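Local atomic coordinates of putative branched chain amino acid ABC transporter, periplasmic amino acid-binding protein (Brucella ovis, PDB entry 4XFK), a protein that is a component of an amino-acid transport system, probably the periplasmic protein that captures branched-chain amino acids for an ABC importer. Residues F142-Q147 against F352-Q357; K150-L155 against V356-K361. The protein carries 1 engineered substitution. One frame throughout, in Å; residues are numbered along the deposited sequence.

Interaction 1: F142-Q147 against F352-Q357; sequences FKTVAQ and FPMVVQ
Val356 meets the helix at its backbone: its CG2 methyl lies 3.5 Å from the carbonyl O of Thr144, the closest approach between 142-147 and 352-357. With CG1 anti to the backbone N (chi1 -165°), the other methyl is turned to Val145, whose CG2 stands 4.3 Å from Val356 CG1. A branched residue suits this place, since its two methyls reach different targets, CG2 the carbonyl O of Thr144 and CG1 the side chain of Val145. Two residues earlier in the strand, Met354 meets Thr144, and the two side chains cross at about a right angle. The Met354 chain bends at both chi2 and chi3 and packs CE 3.9 Å from Thr144 OG1. Threonine suits the place because its hydroxyl is bonded to Ile140 O and Ser265 OG while its methyl CG2 rests 4.0 Å from Met354 CB. The pairing is helix-on-sheet packing in the α/β lobe of a periplasmic binding protein: the axes of 142-147 and 354-357, parts of helix 138-152 and strand 350-360, approach to 8.4 Å and cross at -44°, and Ile263 and Ser265 of the adjacent strand also touch Val145. No hydrogen bond joins the segments. The looser margin is polar: Gln147, partly exposed, leads its amide away from the strand to Asp151, and Lys143, also partly exposed, sends NZ to Ser385 O.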
ATOM      1  N   PHE A 142      -3.610   4.202 -10.112  1.00  6.64           N
ATOM      2  CA  PHE A 142      -4.517   4.143 -11.250  1.00  7.89           C
ATOM      3  C   PHE A 142      -4.036   4.850 -12.499  1.00  8.03           C
ATOM      4  O   PHE A 142      -4.391   4.450 -13.601  1.00  9.55           O
ATOM      5  CB  PHE A 142      -5.975   4.377 -10.831  1.00  8.33           C
ATOM      6  CG  PHE A 142      -6.508   3.197 -10.093  1.00  7.68           C
ATOM      7  CD1 PHE A 142      -7.050   2.122 -10.789  1.00  9.09           C
ATOM      8  CD2 PHE A 142      -6.316   3.079  -8.720  1.00  7.74           C
ATOM      9  CE1 PHE A 142      -7.460   0.983 -10.126  1.00  8.71           C
ATOM     10  CE2 PHE A 142      -6.719   1.931  -8.045  1.00  7.97           C
ATOM     11  CZ  PHE A 142      -7.275   0.878  -8.749  1.00  7.48           C
ATOM     12  N   LYS A 143      -3.165   5.839 -12.346  1.00  8.73           N
ATOM     13  CA  LYS A 143      -2.448   6.386 -13.488  0.50  9.70           C
ATOM     14  C   LYS A 143      -1.541   5.314 -14.074  1.00  8.49           C
ATOM     15  O   LYS A 143      -1.559   5.047 -15.275  1.00 10.36           O
ATOM     16  CB  LYS A 143      -1.595   7.579 -13.065  0.50 11.32           C
ATOM     17  CG  LYS A 143      -0.564   7.968 -14.111  0.50 14.22           C
ATOM     18  CD  LYS A 143       0.471   8.952 -13.572  0.50 15.88           C
ATOM     19  CE  LYS A 143       1.518   8.279 -12.679  0.50 13.82           C
ATOM     20  NZ  LYS A 143       1.129   8.251 -11.241  0.50 10.07           N
ATOM     21  N   THR A 144      -0.735   4.684 -13.213  1.00  7.09           N
ATOM     22  CA  THR A 144       0.222   3.703 -13.719  1.00  7.90           C
ATOM     23  C   THR A 144      -0.440   2.472 -14.333  1.00  7.98           C
ATOM     24  O   THR A 144       0.007   2.006 -15.380  1.00  8.97           O
ATOM     25  CB  THR A 144       1.315   3.288 -12.689  1.00  8.17           C
ATOM     26  OG1 THR A 144       0.711   2.695 -11.534  1.00  7.98           O
ATOM     27  CG2 THR A 144       2.170   4.482 -12.263  1.00  8.66           C
ATOM     28  N   VAL A 145      -1.494   1.946 -13.708  1.00  7.95           N
ATOM     29  CA  VAL A 145      -2.116   0.751 -14.266  1.00  8.05           C
ATOM     30  C   VAL A 145      -2.710   1.043 -15.644  1.00  8.30           C
ATOM     31  O   VAL A 145      -2.542   0.259 -16.586  1.00  8.64           O
ATOM     32  CB  VAL A 145      -3.147   0.080 -13.303  1.00  8.60           C
ATOM     33  CG1 VAL A 145      -4.494   0.809 -13.286  1.00  8.73           C
ATOM     34  CG2 VAL A 145      -3.322  -1.381 -13.669  1.00  9.09           C
ATOM     35  N   ALA A 146      -3.366   2.192 -15.784  1.00  8.45           N
ATOM     36  CA  ALA A 146      -3.999   2.537 -17.050  1.00  9.54           C
ATOM     37  C   ALA A 146      -2.950   2.877 -18.117  1.00  9.63           C
ATOM     38  O   ALA A 146      -3.035   2.413 -19.260  1.00 10.16           O
ATOM     39  CB  ALA A 146      -4.968   3.704 -16.856  1.00 10.28           C
ATOM     40  N   GLN A 147      -1.959   3.685 -17.751  1.00  9.88           N
ATOM     41  CA  GLN A 147      -0.915   4.052 -18.703  1.00  9.69           C
ATOM     42  C   GLN A 147      -0.109   2.837 -19.162  1.00  9.70           C
ATOM     43  O   GLN A 147       0.249   2.735 -20.335  1.00 11.33           O
ATOM     44  CB  GLN A 147       0.009   5.120 -18.126  1.00  9.96           C
ATOM     45  CG  GLN A 147       1.012   5.653 -19.134  1.00 12.18           C
ATOM     46  CD  GLN A 147       0.346   6.420 -20.251  1.00 14.96           C
ATOM     47  OE1 GLN A 147      -0.529   7.254 -20.011  1.00 16.65           O
ATOM     48  NE2 GLN A 147       0.743   6.132 -21.483  1.00 17.11           N
ATOM     49  N   PHE A 352       9.145   6.104  -5.778  1.00  6.93           N
ATOM     50  CA  PHE A 352       9.608   4.745  -6.039  1.00  7.43           C
ATOM     51  C   PHE A 352       9.028   4.276  -7.369  1.00  8.13           C
ATOM     52  O   PHE A 352       8.024   4.814  -7.827  1.00  8.49           O
ATOM     53  CB  PHE A 352       9.144   3.808  -4.914  1.00  8.36           C
ATOM     54  CG  PHE A 352       7.700   3.990  -4.540  1.00  7.24           C
ATOM     55  CD1 PHE A 352       6.691   3.441  -5.330  1.00  8.53           C
ATOM     56  CD2 PHE A 352       7.343   4.737  -3.430  1.00  7.73           C
ATOM     57  CE1 PHE A 352       5.367   3.647  -5.038  1.00  9.91           C
ATOM     58  CE2 PHE A 352       6.008   4.941  -3.120  1.00  7.57           C
ATOM     59  CZ  PHE A 352       5.017   4.388  -3.924  1.00  8.80           C
ATOM     60  N   PRO A 353       9.657   3.271  -7.996  1.00  8.59           N
ATOM     61  CA  PRO A 353       9.113   2.739  -9.250  1.00  9.33           C
ATOM     62  C   PRO A 353       7.828   1.931  -9.063  1.00  8.27           C
ATOM     63  O   PRO A 353       7.548   1.418  -7.975  1.00  8.08           O
ATOM     64  CB  PRO A 353      10.233   1.816  -9.772  1.00 11.81           C
ATOM     65  CG  PRO A 353      11.401   2.040  -8.901  1.00 13.16           C
ATOM     66  CD  PRO A 353      10.923   2.627  -7.614  1.00 10.45           C
ATOM     67  N   MET A 354       7.055   1.828 -10.143  1.00  7.83           N
ATOM     68  CA  MET A 354       5.853   1.006 -10.191  1.00  7.64           C
ATOM     69  C   MET A 354       5.945   0.022 -11.347  1.00  7.50           C
ATOM     70  O   MET A 354       6.431   0.353 -12.424  1.00  9.72           O
ATOM     71  CB  MET A 354       4.611   1.886 -10.344  1.00  7.81           C
ATOM     72  CG  MET A 354       4.275   2.697  -9.095  1.00  7.27           C
ATOM     73  SD  MET A 354       3.752   1.672  -7.689  1.00  7.49           S
ATOM     74  CE  MET A 354       2.097   1.230  -8.215  1.00  7.95           C
ATOM     75  N   VAL A 355       5.469  -1.191 -11.115  1.00  8.35           N
ATOM     76  CA  VAL A 355       5.539  -2.251 -12.102  1.00  9.19           C
ATOM     77  C   VAL A 355       4.140  -2.711 -12.444  1.00  7.52           C
ATOM     78  O   VAL A 355       3.386  -3.145 -11.569  1.00  7.58           O
ATOM     79  CB  VAL A 355       6.311  -3.455 -11.539  1.00 12.16           C
ATOM     80  CG1 VAL A 355       6.570  -4.481 -12.633  1.00 12.63           C
ATOM     81  CG2 VAL A 355       7.597  -2.989 -10.934  1.00 15.35           C
ATOM     82  N   VAL A 356       3.794  -2.621 -13.723  1.00  8.13           N
ATOM     83  CA  VAL A 356       2.498  -3.088 -14.190  1.00  7.33           C
ATOM     84  C   VAL A 356       2.649  -4.524 -14.684  1.00  8.23           C
ATOM     85  O   VAL A 356       3.596  -4.847 -15.405  1.00  8.51           O
ATOM     86  CB  VAL A 356       1.911  -2.168 -15.273  1.00  8.13           C
ATOM     87  CG1 VAL A 356       0.439  -2.475 -15.455  1.00  8.17           C
ATOM     88  CG2 VAL A 356       2.094  -0.707 -14.862  1.00  9.10           C
ATOM     89  N   GLN A 357       1.714  -5.374 -14.264  1.00  7.50           N
ATOM     90  CA  GLN A 357       1.852  -6.824 -14.363  1.00  7.71           C
ATOM     91  C   GLN A 357       0.572  -7.468 -14.880  1.00  7.81           C
ATOM     92  O   GLN A 357      -0.534  -7.001 -14.568  1.00  8.75           O
ATOM     93  CB  GLN A 357       2.161  -7.405 -12.983  1.00  8.15           C
ATOM     94  CG  GLN A 357       3.439  -6.869 -12.347  1.00  8.57           C
ATOM     95  CD  GLN A 357       3.406  -6.925 -10.836  1.00  7.67           C
ATOM     96  OE1 GLN A 357       3.391  -8.005 -10.247  1.00  8.08           O
ATOM     97  NE2 GLN A 357       3.400  -5.756 -10.195  1.00  8.17           N
TER

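Interaction 2: K150-L155 against V356-K361; sequences KDKGIL and VQEVSK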
ATOM      1  N   LYS A 150      -2.121   1.033 -21.665  1.00 10.84           N
ATOM      2  CA  LYS A 150      -2.065   1.815 -22.897  1.00 12.32           C
ATOM      3  C   LYS A 150      -0.749   1.594 -23.647  1.00 13.93           C
ATOM      4  O   LYS A 150      -0.755   1.385 -24.860  1.00 16.83           O
ATOM      5  CB  LYS A 150      -2.271   3.297 -22.593  1.00 11.64           C
ATOM      6  CG  LYS A 150      -2.238   4.190 -23.825  1.00 12.84           C
ATOM      7  CD  LYS A 150      -2.534   5.626 -23.429  1.00 13.05           C
ATOM      8  CE  LYS A 150      -2.556   6.560 -24.627  1.00 16.03           C
ATOM      9  NZ  LYS A 150      -3.118   7.891 -24.245  1.00 17.36           N
ATOM     10  N   ASP A 151       0.370   1.622 -22.926  1.00 14.40           N
ATOM     11  CA  ASP A 151       1.686   1.423 -23.540  1.00 16.19           C
ATOM     12  C   ASP A 151       1.802   0.035 -24.184  1.00 17.93           C
ATOM     13  O   ASP A 151       2.487  -0.139 -25.197  1.00 20.10           O
ATOM     14  CB  ASP A 151       2.809   1.595 -22.502  1.00 18.11           C
ATOM     15  CG  ASP A 151       2.953   3.031 -22.002  1.00 20.36           C
ATOM     16  OD1 ASP A 151       2.343   3.955 -22.582  1.00 20.17           O
ATOM     17  OD2 ASP A 151       3.694   3.236 -21.019  1.00 24.88           O
ATOM     18  N   LYS A 152       1.127  -0.945 -23.588  1.00 17.07           N
ATOM     19  CA  LYS A 152       1.194  -2.326 -24.056  0.55 18.26           C
ATOM     20  C   LYS A 152       0.176  -2.588 -25.167  1.00 18.28           C
ATOM     21  O   LYS A 152       0.260  -3.588 -25.880  1.00 21.46           O
ATOM     22  CB  LYS A 152       0.978  -3.298 -22.886  0.55 19.09           C
ATOM     23  CG  LYS A 152       1.162  -4.773 -23.240  0.55 20.22           C
ATOM     24  CD  LYS A 152       0.817  -5.686 -22.075  0.55 21.23           C
ATOM     25  CE  LYS A 152       0.694  -7.136 -22.522  0.55 22.38           C
ATOM     26  NZ  LYS A 152       1.917  -7.624 -23.217  0.55 22.88           N
ATOM     27  N   GLY A 153      -0.783  -1.682 -25.324  1.00 17.18           N
ATOM     28  CA  GLY A 153      -1.802  -1.827 -26.350  1.00 17.12           C
ATOM     29  C   GLY A 153      -2.968  -2.713 -25.937  1.00 16.52           C
ATOM     30  O   GLY A 153      -3.680  -3.246 -26.792  1.00 17.85           O
ATOM     31  N   ILE A 154      -3.178  -2.852 -24.629  1.00 14.76           N
ATOM     32  CA  ILE A 154      -4.238  -3.717 -24.110  1.00 13.47           C
ATOM     33  C   ILE A 154      -5.316  -2.963 -23.336  1.00 15.79           C
ATOM     34  O   ILE A 154      -6.093  -3.566 -22.591  1.00 17.95           O
ATOM     35  CB  ILE A 154      -3.676  -4.861 -23.239  1.00 13.61           C
ATOM     36  CG1 ILE A 154      -2.952  -4.306 -22.003  1.00 14.07           C
ATOM     37  CG2 ILE A 154      -2.759  -5.748 -24.071  1.00 14.52           C
ATOM     38  CD1 ILE A 154      -2.592  -5.378 -20.977  1.00 15.80           C
ATOM     39  N   LEU A 155      -5.361  -1.647 -23.513  1.00 15.66           N
ATOM     40  CA  LEU A 155      -6.418  -0.823 -22.937  1.00 16.18           C
ATOM     41  C   LEU A 155      -7.472  -0.471 -23.995  1.00 18.19           C
ATOM     42  O   LEU A 155      -7.223   0.334 -24.896  1.00 20.23           O
ATOM     43  CB  LEU A 155      -5.823   0.462 -22.366  1.00 16.19           C
ATOM     44  CG  LEU A 155      -6.780   1.405 -21.638  1.00 17.07           C
ATOM     45  CD1 LEU A 155      -7.242   0.804 -20.314  1.00 18.48           C
ATOM     46  CD2 LEU A 155      -6.131   2.764 -21.421  1.00 18.11           C
ATOM     47  N   VAL A 356       3.794  -2.621 -13.723  1.00  8.13           N
ATOM     48  CA  VAL A 356       2.498  -3.088 -14.190  1.00  7.33           C
ATOM     49  C   VAL A 356       2.649  -4.524 -14.684  1.00  8.23           C
ATOM     50  O   VAL A 356       3.596  -4.847 -15.405  1.00  8.51           O
ATOM     51  CB  VAL A 356       1.911  -2.168 -15.273  1.00  8.13           C
ATOM     52  CG1 VAL A 356       0.439  -2.475 -15.455  1.00  8.17           C
ATOM     53  CG2 VAL A 356       2.094  -0.707 -14.862  1.00  9.10           C
ATOM     54  N   GLN A 357       1.714  -5.374 -14.264  1.00  7.50           N
ATOM     55  CA  GLN A 357       1.852  -6.824 -14.363  1.00  7.71           C
ATOM     56  C   GLN A 357       0.572  -7.468 -14.880  1.00  7.81           C
ATOM     57  O   GLN A 357      -0.534  -7.001 -14.568  1.00  8.75           O
ATOM     58  CB  GLN A 357       2.161  -7.405 -12.983  1.00  8.15           C
ATOM     59  CG  GLN A 357       3.439  -6.869 -12.347  1.00  8.57           C
ATOM     60  CD  GLN A 357       3.406  -6.925 -10.836  1.00  7.67           C
ATOM     61  OE1 GLN A 357       3.391  -8.005 -10.247  1.00  8.08           O
ATOM     62  NE2 GLN A 357       3.400  -5.756 -10.195  1.00  8.17           N
ATOM     63  N   GLU A 358       0.723  -8.550 -15.644  1.00  8.21           N
ATOM     64  CA  GLU A 358      -0.420  -9.290 -16.174  1.00  8.59           C
ATOM     65  C   GLU A 358      -0.434 -10.711 -15.626  1.00  9.00           C
ATOM     66  O   GLU A 358       0.620 -11.292 -15.381  1.00  9.91           O
ATOM     67  CB  GLU A 358      -0.363  -9.327 -17.700  1.00 11.06           C
ATOM     68  CG  GLU A 358       0.865 -10.041 -18.259  1.00 15.90           C
ATOM     69  CD  GLU A 358       0.905 -10.048 -19.767  1.00 22.22           C
ATOM     70  OE1 GLU A 358       0.050 -10.720 -20.377  1.00 25.52           O
ATOM     71  OE2 GLU A 358       1.792  -9.383 -20.337  1.00 24.97           O
ATOM     72  N   VAL A 359      -1.621 -11.273 -15.434  1.00  8.92           N
ATOM     73  CA  VAL A 359      -1.719 -12.667 -15.018  1.00  9.57           C
ATOM     74  C   VAL A 359      -1.434 -13.565 -16.223  1.00 10.14           C
ATOM     75  O   VAL A 359      -2.102 -13.459 -17.255  1.00 10.25           O
ATOM     76  CB  VAL A 359      -3.101 -12.976 -14.428  1.00  9.31           C
ATOM     77  CG1 VAL A 359      -3.179 -14.437 -14.002  1.00  9.66           C
ATOM     78  CG2 VAL A 359      -3.383 -12.040 -13.247  1.00  9.97           C
ATOM     79  N   SER A 360      -0.437 -14.437 -16.086  1.00  9.40           N
ATOM     80  CA  SER A 360       0.100 -15.182 -17.218  1.00  9.47           C
ATOM     81  C   SER A 360       0.758 -16.471 -16.756  1.00  9.72           C
ATOM     82  O   SER A 360       1.335 -16.525 -15.671  1.00 11.05           O
ATOM     83  CB  SER A 360       1.138 -14.330 -17.953  1.00 10.90           C
ATOM     84  OG  SER A 360       1.809 -15.083 -18.953  1.00 12.46           O
ATOM     85  N   LYS A 361       0.687 -17.503 -17.590  1.00 11.10           N
ATOM     86  CA  LYS A 361       1.376 -18.752 -17.301  1.00 11.10           C
ATOM     87  C   LYS A 361       2.884 -18.574 -17.422  1.00 11.30           C
ATOM     88  O   LYS A 361       3.650 -19.423 -16.963  1.00 13.35           O
ATOM     89  CB  LYS A 361       0.920 -19.856 -18.253  1.00 12.18           C
ATOM     90  CG  LYS A 361      -0.473 -20.375 -17.981  1.00 15.51           C
ATOM     91  CD  LYS A 361      -0.777 -21.541 -18.900  1.00 18.68           C
ATOM     92  CE  LYS A 361      -2.146 -22.121 -18.629  1.00 21.19           C
ATOM     93  NZ  LYS A 361      -2.362 -23.319 -19.477  1.00 23.18           N
TER
HETATM   94  O   HOH W   1       4.104  -9.510 -21.572  1.00 23.55           O
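Lys152 and Glu358 reach across the surface to each other and form a loose salt bridge, with Lys152 NZ 3.4 Å from Glu358 OE2. As a hydrogen bond it is weak, and Lys152 CE lies slightly closer to the same oxygen, at 3.3 Å, so the carboxylate flanks the end of the lysine chain instead of meeting its ammonium squarely. Lysine suits the place because its length spans the gap: CG is anti to the backbone N (chi1 -174°), the chain runs straight to CE, and a bend at chi4 (55°) turns NZ. Glu358 rises from the strand and is extended beyond CG; the two side chains cross at about a right angle. Water 1 completes a small triangle. It donates to Glu358 OE2 over a short 2.6 Å and accepts a weak bond from Lys152 NZ at 3.3 Å, which gives OE2 one firm partner and one weak one. Lys152 also has a cation-pi partner in Phe377. Behind Lys152 the helix closes in a Schellman motif, one of whose two backward bonds runs from Gly153 N to Lys150 O at 3.1 Å; glycine suits the positive phi here (84°), where a side chain would crowd the preceding carbonyl O. Helix 138-152 thus ends over the mixed sheet, with Ile154 and Glu358 both touching Ile263 of strand 263-266, and strand 373-380 on the other flank of strand 350-360 supplying Phe377.

Interactions 1 and 2 are successive parts of one interface between helix 138-152, with the loop after it, and strand 350-360, their centres about 10 Å apart. They share Val356 and Gln357, though Val356 packs against the helix only in interaction 1. The character changes along the way, from a buried contact whose centre is about 13 Å from the centre of the chain to a surface one whose centre is about 21 Å from it. Leu155, in the loop after the helix, packs its CD2 3.8 Å from Ala146 O, so the two contacts touch. At the inner end, the side chain of Met354 is about 12 Å from a bound sodium ion, too far to coordinate it.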